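Local coordinates for CELL WALL surface anchor family protein (Streptococcus pneumoniae, PDB 3ZGH), which binds keratin 10 through the basic, MSCRAMM-type binding region of a serine-rich repeat adhesin, probably to attach the pneumococcus to host cells, at residues Thr33-Asp38 with Pro44-Leu49; Ser78-Gly83 with Phe148-Tyr153; Asn111-Thr114 with Gln120-Ser123; Ser127-Gln132 with Tyr136-Gly141. One frame throughout, in Å; residues are numbered along the deposited sequence.

Contact 1: residues Thr33-Asp38 with Pro44-Leu49; sequences TGEGVD and PIYYKL
Strands 28-38 and 43-53 form a beta hairpin at one border of the long antiparallel sheet, and G34 and G36 on the outer strand pair with Y47 and I45 on the inner one. Four backbone bonds hold the two hydrogen-bonded pairs; the shortest runs from G36 N to I45 O at 2.8 Å and is nearly straight, 169° at the hydrogen. In the non-hydrogen-bonded pair of E35 with Y46 between them, E35 CA lies 3.3 Å from I45 O, a CA-H...O contact.

Y47 makes much of the packing. Its ring turns back over the outer strand, because CG sits between the backbone N and the carbonyl carbon (chi1 75°), and one ring face rests on the T33-G34 peptide. Y47 CE2 comes to 3.3 Å of G34 CA, and the ring covers the glycine backbone. F187 meets the Y47 ring edge-to-face.

On the other side of the sheet, E35 runs extended alongside Y46, the two pointing the same way, with carboxylate and ring planes 45° apart. E35 CD is 3.6 Å from Y46 CE1, and beyond it E35 OE2 lies 3.5 Å from P44 CB. A bound glycerol, probably from crystallisation, takes hydrogen bonds with T33 OG1 and E35 OE1. The whole is an antiparallel beta hairpin of alternating hydrogen-bonded and non-hydrogen-bonded pairs, with an aromatic ring laid over a glycine of the partner strand.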
# COMPACT_ATOMS: atom_id res chain seq x y z
N THR A 33 7.95 2.33 6.14
CA THR A 33 8.43 1.63 4.95
C THR A 33 8.81 0.21 5.39
O THR A 33 9.04 -0.05 6.59
CB THR A 33 9.68 2.27 4.32
OG1 THR A 33 10.80 2.20 5.23
CG2 THR A 33 9.45 3.75 3.94
N GLY A 34 8.88 -0.70 4.43
CA GLY A 34 9.32 -2.04 4.73
C GLY A 34 9.76 -2.69 3.43
O GLY A 34 9.75 -2.08 2.33
N GLU A 35 10.13 -3.95 3.52
CA GLU A 35 10.77 -4.54 2.39
C GLU A 35 10.51 -6.03 2.40
O GLU A 35 10.40 -6.64 3.48
CB GLU A 35 12.25 -4.24 2.55
CG GLU A 35 13.16 -5.00 1.71
CD GLU A 35 14.61 -4.62 1.98
OE1 GLU A 35 14.89 -3.76 2.85
OE2 GLU A 35 15.46 -5.16 1.27
N GLY A 36 10.39 -6.60 1.21
CA GLY A 36 10.30 -8.03 1.03
C GLY A 36 11.19 -8.45 -0.13
O GLY A 36 12.10 -7.72 -0.50
N VAL A 37 10.93 -9.63 -0.68
CA VAL A 37 11.76 -10.19 -1.72
C VAL A 37 10.89 -10.64 -2.87
O VAL A 37 9.95 -11.44 -2.69
CB VAL A 37 12.60 -11.39 -1.19
CG1 VAL A 37 13.33 -12.13 -2.33
CG2 VAL A 37 13.60 -10.89 -0.14
N ASP A 38 11.17 -10.12 -4.05
CA ASP A 38 10.53 -10.64 -5.27
C ASP A 38 11.18 -11.98 -5.60
O ASP A 38 12.35 -12.00 -5.96
CB ASP A 38 10.69 -9.64 -6.42
CG ASP A 38 10.13 -10.13 -7.74
OD1 ASP A 38 10.42 -11.30 -8.16
OD2 ASP A 38 9.39 -9.34 -8.37
N PRO A 44 15.08 -7.04 -3.93
CA PRO A 44 14.15 -6.49 -2.94
C PRO A 44 12.97 -5.81 -3.60
O PRO A 44 13.09 -5.31 -4.72
CB PRO A 44 14.98 -5.43 -2.20
CG PRO A 44 16.42 -5.82 -2.46
CD PRO A 44 16.41 -6.42 -3.86
N ILE A 45 11.85 -5.77 -2.90
CA ILE A 45 10.72 -4.94 -3.30
C ILE A 45 10.35 -4.20 -2.03
O ILE A 45 10.56 -4.74 -0.92
CB ILE A 45 9.57 -5.81 -3.87
CG1 ILE A 45 8.43 -4.93 -4.43
CG2 ILE A 45 9.01 -6.77 -2.83
CD1 ILE A 45 7.44 -5.74 -5.27
N TYR A 46 9.84 -2.98 -2.16
CA TYR A 46 9.59 -2.13 -1.02
C TYR A 46 8.15 -1.65 -0.97
O TYR A 46 7.45 -1.66 -2.01
CB TYR A 46 10.51 -0.90 -1.07
CG TYR A 46 11.97 -1.27 -1.19
CD1 TYR A 46 12.75 -1.46 -0.06
CD2 TYR A 46 12.59 -1.46 -2.46
CE1 TYR A 46 14.11 -1.80 -0.14
CE2 TYR A 46 13.95 -1.82 -2.55
CZ TYR A 46 14.70 -1.97 -1.37
OH TYR A 46 16.03 -2.32 -1.41
N TYR A 47 7.71 -1.25 0.23
CA TYR A 47 6.49 -0.46 0.32
C TYR A 47 6.71 0.78 1.16
O TYR A 47 7.68 0.88 1.97
CB TYR A 47 5.30 -1.25 0.88
CG TYR A 47 5.38 -1.46 2.38
CD1 TYR A 47 4.88 -0.50 3.27
CD2 TYR A 47 6.00 -2.59 2.91
CE1 TYR A 47 5.00 -0.67 4.64
CE2 TYR A 47 6.09 -2.78 4.29
CZ TYR A 47 5.59 -1.80 5.14
OH TYR A 47 5.69 -1.98 6.50
N LYS A 48 5.83 1.74 0.93
CA LYS A 48 5.74 2.92 1.76
C LYS A 48 4.26 3.07 2.11
O LYS A 48 3.38 2.88 1.26
CB LYS A 48 6.25 4.13 1.01
CG LYS A 48 6.09 5.45 1.78
CD LYS A 48 6.55 6.68 0.95
CE LYS A 48 8.07 6.72 0.81
NZ LYS A 48 8.58 7.90 0.03
N LEU A 49 3.98 3.40 3.37
CA LEU A 49 2.63 3.71 3.79
C LEU A 49 2.70 5.05 4.52
O LEU A 49 3.38 5.18 5.57
CB LEU A 49 2.08 2.62 4.72
CG LEU A 49 0.65 2.91 5.17
CD1 LEU A 49 -0.36 2.59 4.07
CD2 LEU A 49 0.32 2.11 6.44

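Contact 2: residues Ser78-Gly83 with Phe148-Tyr153; sequences SSMRPG and FAKKGY
K150 reaches across to the loop 78-83 and sets its ammonium on the carbonyl of M80, with K150 NZ 2.8 Å from M80 O. The approach is almost end-on, a C=O...N angle of 165°. The lysine chain runs out from the end of the short helix and bends at chi3 (87°), which carries CE and NZ round to that oxygen. S78 O lies farther off, 3.7 Å from K150 NZ.

The methylene part of the lysine packs as well: K150 CD is 4.0 Å from M80 CB, so the aliphatic stem covers the root of the methionine while its charged end takes the backbone oxygen. M80 itself extends from its backbone with CG anti to N, and its sulfur meets the helix side of the contact, M80 SD to A149 CB at 3.9 Å. The two side chains run in roughly opposite directions and touch at the root of the methionine, SD ending on A149 and NZ on M80 O.

Behind them the chain turns sharply: G152, at positive phi, closes helix 146-149 in a Schellman motif. Y41 and Y66 pack on M80, and Y66 also touches A149; P82 pairs by a backbone bond with F147. The loop between strands 73-74 and 85-87 thus lies against the short helix that leads into strand 154-162.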
# COMPACT_ATOMS: atom_id res chain seq x y z
N SER A 78 17.20 -4.89 -14.31
CA SER A 78 17.37 -4.69 -15.73
C SER A 78 16.93 -5.94 -16.50
O SER A 78 16.60 -5.85 -17.68
CB SER A 78 18.83 -4.32 -16.06
OG SER A 78 19.72 -5.31 -15.58
N SER A 79 16.90 -7.09 -15.85
CA SER A 79 16.50 -8.30 -16.54
C SER A 79 14.98 -8.58 -16.40
O SER A 79 14.48 -9.61 -16.88
CB SER A 79 17.32 -9.50 -16.06
OG SER A 79 16.83 -10.01 -14.84
N MET A 80 14.25 -7.67 -15.77
CA MET A 80 12.81 -7.85 -15.61
C MET A 80 12.15 -7.76 -16.97
O MET A 80 12.42 -6.86 -17.74
CB MET A 80 12.21 -6.80 -14.65
CG MET A 80 10.72 -7.00 -14.39
SD MET A 80 10.12 -5.79 -13.24
CE MET A 80 10.79 -6.34 -11.67
N ARG A 81 11.33 -8.74 -17.30
CA ARG A 81 10.60 -8.68 -18.57
C ARG A 81 9.51 -7.58 -18.54
O ARG A 81 8.87 -7.34 -17.51
CB ARG A 81 10.06 -10.06 -18.94
CG ARG A 81 8.84 -10.54 -18.19
CD ARG A 81 8.40 -11.96 -18.66
NE ARG A 81 6.94 -12.06 -18.87
CZ ARG A 81 6.07 -12.51 -17.97
NH1 ARG A 81 6.46 -12.92 -16.77
NH2 ARG A 81 4.77 -12.55 -18.27
N PRO A 82 9.34 -6.87 -19.68
CA PRO A 82 8.41 -5.73 -19.67
C PRO A 82 6.99 -6.13 -19.29
O PRO A 82 6.29 -5.31 -18.71
CB PRO A 82 8.42 -5.23 -21.12
CG PRO A 82 9.66 -5.79 -21.74
CD PRO A 82 10.02 -7.04 -20.97
N GLY A 83 6.55 -7.34 -19.68
CA GLY A 83 5.19 -7.77 -19.39
C GLY A 83 4.99 -8.51 -18.07
O GLY A 83 3.85 -8.93 -17.78
N PHE A 148 6.94 -0.35 -16.48
CA PHE A 148 6.83 0.77 -15.53
C PHE A 148 7.79 0.59 -14.33
O PHE A 148 8.46 1.55 -13.90
CB PHE A 148 5.39 0.92 -15.01
CG PHE A 148 4.43 1.59 -15.99
CD1 PHE A 148 4.86 2.57 -16.88
CD2 PHE A 148 3.07 1.25 -15.99
CE1 PHE A 148 3.96 3.20 -17.73
CE2 PHE A 148 2.18 1.87 -16.85
CZ PHE A 148 2.63 2.84 -17.73
N ALA A 149 7.84 -0.62 -13.77
CA ALA A 149 8.70 -0.89 -12.61
C ALA A 149 10.14 -0.50 -12.93
O ALA A 149 10.85 0.05 -12.10
CB ALA A 149 8.61 -2.37 -12.25
N LYS A 150 10.54 -0.75 -14.17
CA LYS A 150 11.92 -0.53 -14.59
C LYS A 150 12.25 0.94 -14.80
O LYS A 150 13.43 1.31 -14.91
CB LYS A 150 12.21 -1.31 -15.86
CG LYS A 150 12.22 -2.82 -15.67
CD LYS A 150 12.12 -3.55 -17.03
CE LYS A 150 13.49 -3.75 -17.63
NZ LYS A 150 13.40 -4.55 -18.90
N LYS A 151 11.22 1.78 -14.85
CA LYS A 151 11.42 3.22 -14.88
C LYS A 151 11.47 3.80 -13.46
O LYS A 151 11.59 5.01 -13.29
CB LYS A 151 10.30 3.92 -15.67
CG LYS A 151 10.28 3.62 -17.22
CD LYS A 151 9.10 4.33 -17.87
CE LYS A 151 8.90 3.94 -19.35
NZ LYS A 151 9.98 4.47 -20.24
N GLY A 152 11.35 2.96 -12.44
CA GLY A 152 11.36 3.48 -11.07
C GLY A 152 9.96 3.88 -10.61
O GLY A 152 9.82 4.62 -9.64
N TYR A 153 8.92 3.42 -11.32
CA TYR A 153 7.56 3.78 -10.94
C TYR A 153 7.04 2.89 -9.81
O TYR A 153 7.55 1.79 -9.58
CB TYR A 153 6.60 3.70 -12.12
CG TYR A 153 6.87 4.70 -13.24
CD1 TYR A 153 7.84 5.69 -13.10
CD2 TYR A 153 6.14 4.67 -14.42
CE1 TYR A 153 8.09 6.62 -14.12
CE2 TYR A 153 6.37 5.60 -15.45
CZ TYR A 153 7.36 6.56 -15.29
OH TYR A 153 7.62 7.49 -16.28

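Contact 3: residues Asn111-Thr114 with Gln120-Ser123; sequences NYIT and QVLS
I113 is gripped through both its backbone polar atoms by the neighbouring strand: V121 N gives I113 O a short, straight bond of 2.7 Å (170° at the hydrogen), and I113 N reaches L122 O at 3.0 Å. Two consecutive residues of strand 120-131 thus face one residue of strand 109-114, a classic beta bulge in this antiparallel hairpin. It shifts the register by one, between the pairing of I113 with L122 and that of T114 with Q120.

The bulge brings two side chains to I113. Its CG2 branch meets V121 CB at 4.1 Å, the two side chains crossing at a slant, while its CG1 branch runs beside L122 and comes to 4.0 Å of L122 CD1. Y153 packs on both I113 and V121.

Y112 and Q120 occupy the other face of the pair and cross nearly at a right angle. Extended from its backbone, with CG anti to N (chi1 -180°), Q120 passes Y112 at 4.0 Å between its CG and Y112 CD1. The terminal amide nitrogen then lies over one face of the phenol ring, amide and ring planes 44° apart, and Q120 NE2 is 4.1 Å from Y112 CG.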
# COMPACT_ATOMS: atom_id res chain seq x y z
N ASN A 111 -6.47 3.98 -7.32
CA ASN A 111 -5.24 3.26 -7.74
C ASN A 111 -4.57 4.03 -8.86
O ASN A 111 -5.26 4.53 -9.77
CB ASN A 111 -5.60 1.87 -8.27
CG ASN A 111 -6.19 0.99 -7.23
OD1 ASN A 111 -5.53 0.64 -6.26
ND2 ASN A 111 -7.43 0.58 -7.42
N TYR A 112 -3.26 4.13 -8.83
CA TYR A 112 -2.54 4.88 -9.83
C TYR A 112 -1.08 4.49 -9.86
O TYR A 112 -0.59 3.87 -8.93
CB TYR A 112 -2.71 6.40 -9.65
CG TYR A 112 -2.53 6.97 -8.28
CD1 TYR A 112 -1.39 7.70 -7.97
CD2 TYR A 112 -3.52 6.84 -7.31
CE1 TYR A 112 -1.20 8.27 -6.66
CE2 TYR A 112 -3.35 7.40 -6.01
CZ TYR A 112 -2.18 8.11 -5.71
OH TYR A 112 -1.98 8.68 -4.46
N ILE A 113 -0.40 4.81 -10.97
CA ILE A 113 1.02 4.62 -11.07
C ILE A 113 1.67 5.95 -10.70
O ILE A 113 1.21 7.02 -11.16
CB ILE A 113 1.42 4.23 -12.50
CG1 ILE A 113 0.77 2.89 -12.89
CG2 ILE A 113 2.95 4.15 -12.64
CD1 ILE A 113 1.30 1.71 -12.08
N THR A 114 2.71 5.90 -9.87
CA THR A 114 3.46 7.09 -9.51
C THR A 114 4.88 6.98 -9.99
O THR A 114 5.43 5.88 -10.10
CB THR A 114 3.51 7.31 -7.98
OG1 THR A 114 3.85 6.08 -7.33
CG2 THR A 114 2.15 7.81 -7.46
N GLN A 120 1.84 11.47 -9.72
CA GLN A 120 0.96 10.60 -10.50
C GLN A 120 1.33 10.57 -11.99
O GLN A 120 1.54 11.61 -12.60
CB GLN A 120 -0.51 10.97 -10.34
CG GLN A 120 -1.42 10.05 -11.15
CD GLN A 120 -2.89 10.46 -11.12
OE1 GLN A 120 -3.54 10.57 -12.18
NE2 GLN A 120 -3.42 10.67 -9.91
N VAL A 121 1.41 9.37 -12.55
CA VAL A 121 1.70 9.17 -13.96
C VAL A 121 0.42 8.87 -14.73
O VAL A 121 0.21 9.39 -15.80
CB VAL A 121 2.66 7.97 -14.19
CG1 VAL A 121 2.69 7.56 -15.67
CG2 VAL A 121 4.06 8.29 -13.70
N LEU A 122 -0.41 7.97 -14.20
CA LEU A 122 -1.70 7.70 -14.80
C LEU A 122 -2.57 7.09 -13.73
O LEU A 122 -2.07 6.63 -12.71
CB LEU A 122 -1.58 6.75 -16.01
CG LEU A 122 -1.07 5.32 -15.79
CD1 LEU A 122 -2.11 4.41 -15.18
CD2 LEU A 122 -0.59 4.73 -17.09
N SER A 123 -3.88 7.09 -13.94
CA SER A 123 -4.76 6.54 -12.93
C SER A 123 -5.50 5.33 -13.44
O SER A 123 -5.83 5.26 -14.60
CB SER A 123 -5.76 7.61 -12.45
OG SER A 123 -6.38 8.20 -13.56

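Contact 4: residues Ser127-Gln132 with Tyr136-Gly141; sequences STMTTQ and YTWGNG
T130 and T137 form a hydrogen-bonded antiparallel pair between the end of strand 120-131 and strand 136-138: T130 N to T137 O is 2.9 Å, T137 N to T130 O is 3.0 Å, and both donors lie close to the line of the carbonyl they reach. One residue along, M129 and W138 make a non-hydrogen-bonded pair, with a CA-H...O contact from M129 CA to T137 O.

M129 sends its sulfur between two aromatic residues. A bend at chi2 (-127°) carries M129 SD to 3.7 Å of Y136 CB, the two side chains crossing at about a right angle, while M129 runs beside W138 and its methyl, M129 CE, touches W138 CE3. M129 SD lies 5.2 Å from the centroid of the Y136 ring, 50° off its normal, and 5.4 Å from that of the W138 six-membered ring, 71° off: two oblique Met-aromatic contacts. T131 also packs on the tyrosine, T131 CG2 lying 3.7 Å from Y136 CE1.

At the far end S127 OG lies 3.0 Å from N140 O and 2.8 Å from G139 O, and it receives a hydrogen bond from N111 ND2. A water accepts from T128 N and gives a weak bond to G139 O.

W159 meets W138 and touches M129. The threonine backbone pair thus sets the register, the methionine sulfur packs between two aromatic side chains, and beyond W138 a water takes over from direct strand pairing.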
# COMPACT_ATOMS: atom_id res chain seq x y z
N SER A 127 -11.04 1.04 -6.56
CA SER A 127 -11.52 -0.22 -5.99
C SER A 127 -12.47 0.02 -4.84
O SER A 127 -12.43 1.08 -4.20
CB SER A 127 -10.34 -1.03 -5.48
OG SER A 127 -9.37 -1.22 -6.50
N THR A 128 -13.27 -0.99 -4.52
CA THR A 128 -14.20 -0.90 -3.40
C THR A 128 -13.71 -1.80 -2.26
O THR A 128 -13.37 -2.96 -2.47
CB THR A 128 -15.63 -1.32 -3.84
OG1 THR A 128 -16.09 -0.42 -4.86
CG2 THR A 128 -16.60 -1.30 -2.66
N MET A 129 -13.62 -1.26 -1.06
CA MET A 129 -13.26 -2.08 0.10
C MET A 129 -14.44 -2.92 0.56
O MET A 129 -15.58 -2.46 0.56
CB MET A 129 -12.81 -1.20 1.25
CG MET A 129 -11.46 -0.61 1.03
SD MET A 129 -10.39 -0.94 2.42
CE MET A 129 -9.27 0.46 2.24
N THR A 130 -14.16 -4.15 0.95
CA THR A 130 -15.18 -5.02 1.54
C THR A 130 -14.58 -5.67 2.77
O THR A 130 -13.36 -5.74 2.92
CB THR A 130 -15.63 -6.16 0.58
OG1 THR A 130 -14.50 -6.95 0.20
CG2 THR A 130 -16.28 -5.60 -0.68
N THR A 131 -15.42 -6.15 3.67
CA THR A 131 -14.93 -6.98 4.75
C THR A 131 -14.82 -8.39 4.15
O THR A 131 -15.17 -8.57 2.99
CB THR A 131 -15.88 -6.91 5.93
OG1 THR A 131 -17.13 -7.52 5.58
CG2 THR A 131 -16.10 -5.45 6.35
N GLN A 132 -14.31 -9.38 4.88
CA GLN A 132 -13.79 -9.25 6.24
C GLN A 132 -12.35 -9.80 6.18
O GLN A 132 -11.69 -9.55 5.17
CB GLN A 132 -14.69 -10.00 7.22
CG GLN A 132 -16.18 -9.70 7.15
CD GLN A 132 -16.93 -10.32 8.30
OE1 GLN A 132 -16.66 -10.00 9.46
NE2 GLN A 132 -17.86 -11.21 8.00
N TYR A 136 -10.63 -5.45 6.43
CA TYR A 136 -11.01 -5.11 5.07
C TYR A 136 -9.96 -5.58 4.05
O TYR A 136 -8.75 -5.63 4.36
CB TYR A 136 -11.14 -3.57 4.94
CG TYR A 136 -12.22 -2.95 5.79
CD1 TYR A 136 -13.50 -2.73 5.28
CD2 TYR A 136 -11.97 -2.59 7.09
CE1 TYR A 136 -14.50 -2.18 6.05
CE2 TYR A 136 -12.97 -2.02 7.89
CZ TYR A 136 -14.23 -1.82 7.36
OH TYR A 136 -15.23 -1.25 8.13
N THR A 137 -10.41 -5.87 2.84
CA THR A 137 -9.51 -5.92 1.68
C THR A 137 -10.20 -5.16 0.56
O THR A 137 -11.31 -4.67 0.73
CB THR A 137 -9.26 -7.36 1.17
OG1 THR A 137 -9.23 -8.27 2.26
CG2 THR A 137 -7.95 -7.45 0.41
N TRP A 138 -9.55 -5.05 -0.59
CA TRP A 138 -10.23 -4.51 -1.75
C TRP A 138 -10.00 -5.36 -2.99
O TRP A 138 -9.07 -6.16 -3.05
CB TRP A 138 -9.84 -3.05 -1.96
CG TRP A 138 -8.38 -2.75 -2.30
CD1 TRP A 138 -7.82 -2.73 -3.56
CD2 TRP A 138 -7.34 -2.39 -1.39
NE1 TRP A 138 -6.49 -2.37 -3.47
CE2 TRP A 138 -6.17 -2.16 -2.15
CE3 TRP A 138 -7.28 -2.23 0.00
CZ2 TRP A 138 -4.97 -1.79 -1.57
CZ3 TRP A 138 -6.09 -1.86 0.58
CH2 TRP A 138 -4.94 -1.64 -0.20
N GLY A 139 -10.90 -5.19 -3.96
CA GLY A 139 -10.85 -5.93 -5.22
C GLY A 139 -10.76 -5.00 -6.43
O GLY A 139 -10.51 -3.80 -6.28
N ASN A 140 -10.96 -5.55 -7.62
CA ASN A 140 -10.60 -4.82 -8.83
C ASN A 140 -9.20 -4.23 -8.60
O ASN A 140 -8.97 -3.04 -8.85
CB ASN A 140 -11.61 -3.70 -9.13
CG ASN A 140 -12.89 -4.22 -9.78
OD1 ASN A 140 -12.89 -5.24 -10.47
ND2 ASN A 140 -13.99 -3.50 -9.56
N GLY A 141 -8.29 -5.08 -8.12
CA GLY A 141 -6.96 -4.62 -7.71
C GLY A 141 -6.13 -4.29 -8.94
O GLY A 141 -6.17 -5.00 -9.96
O HOH W 1 -13.85 -3.03 -6.54

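Contacts 1, 3 and 4 all belong to one seven-stranded antiparallel sheet. Contact 1 joins strands 28-38 and 43-53 at one border, contact 4 joins 120-131 and 136-138 at the other, and contact 3 lies between them; the centres of contacts 1 and 4 are about 21 Å apart, on opposite sides of the chain's centre. Contacts 3 and 4 share strand 120-131 and touch, centres about 19 Å apart. Contact 2 follows contact 1 in the chain, encloses contacts 3 and 4 in its loop and touches contact 3. Hairpins build the two flanks, and strand 154-162 is inserted between them; contact 2, about 19 Å from the chain's centre, holds loop 78-83 against the segment leading into that strand.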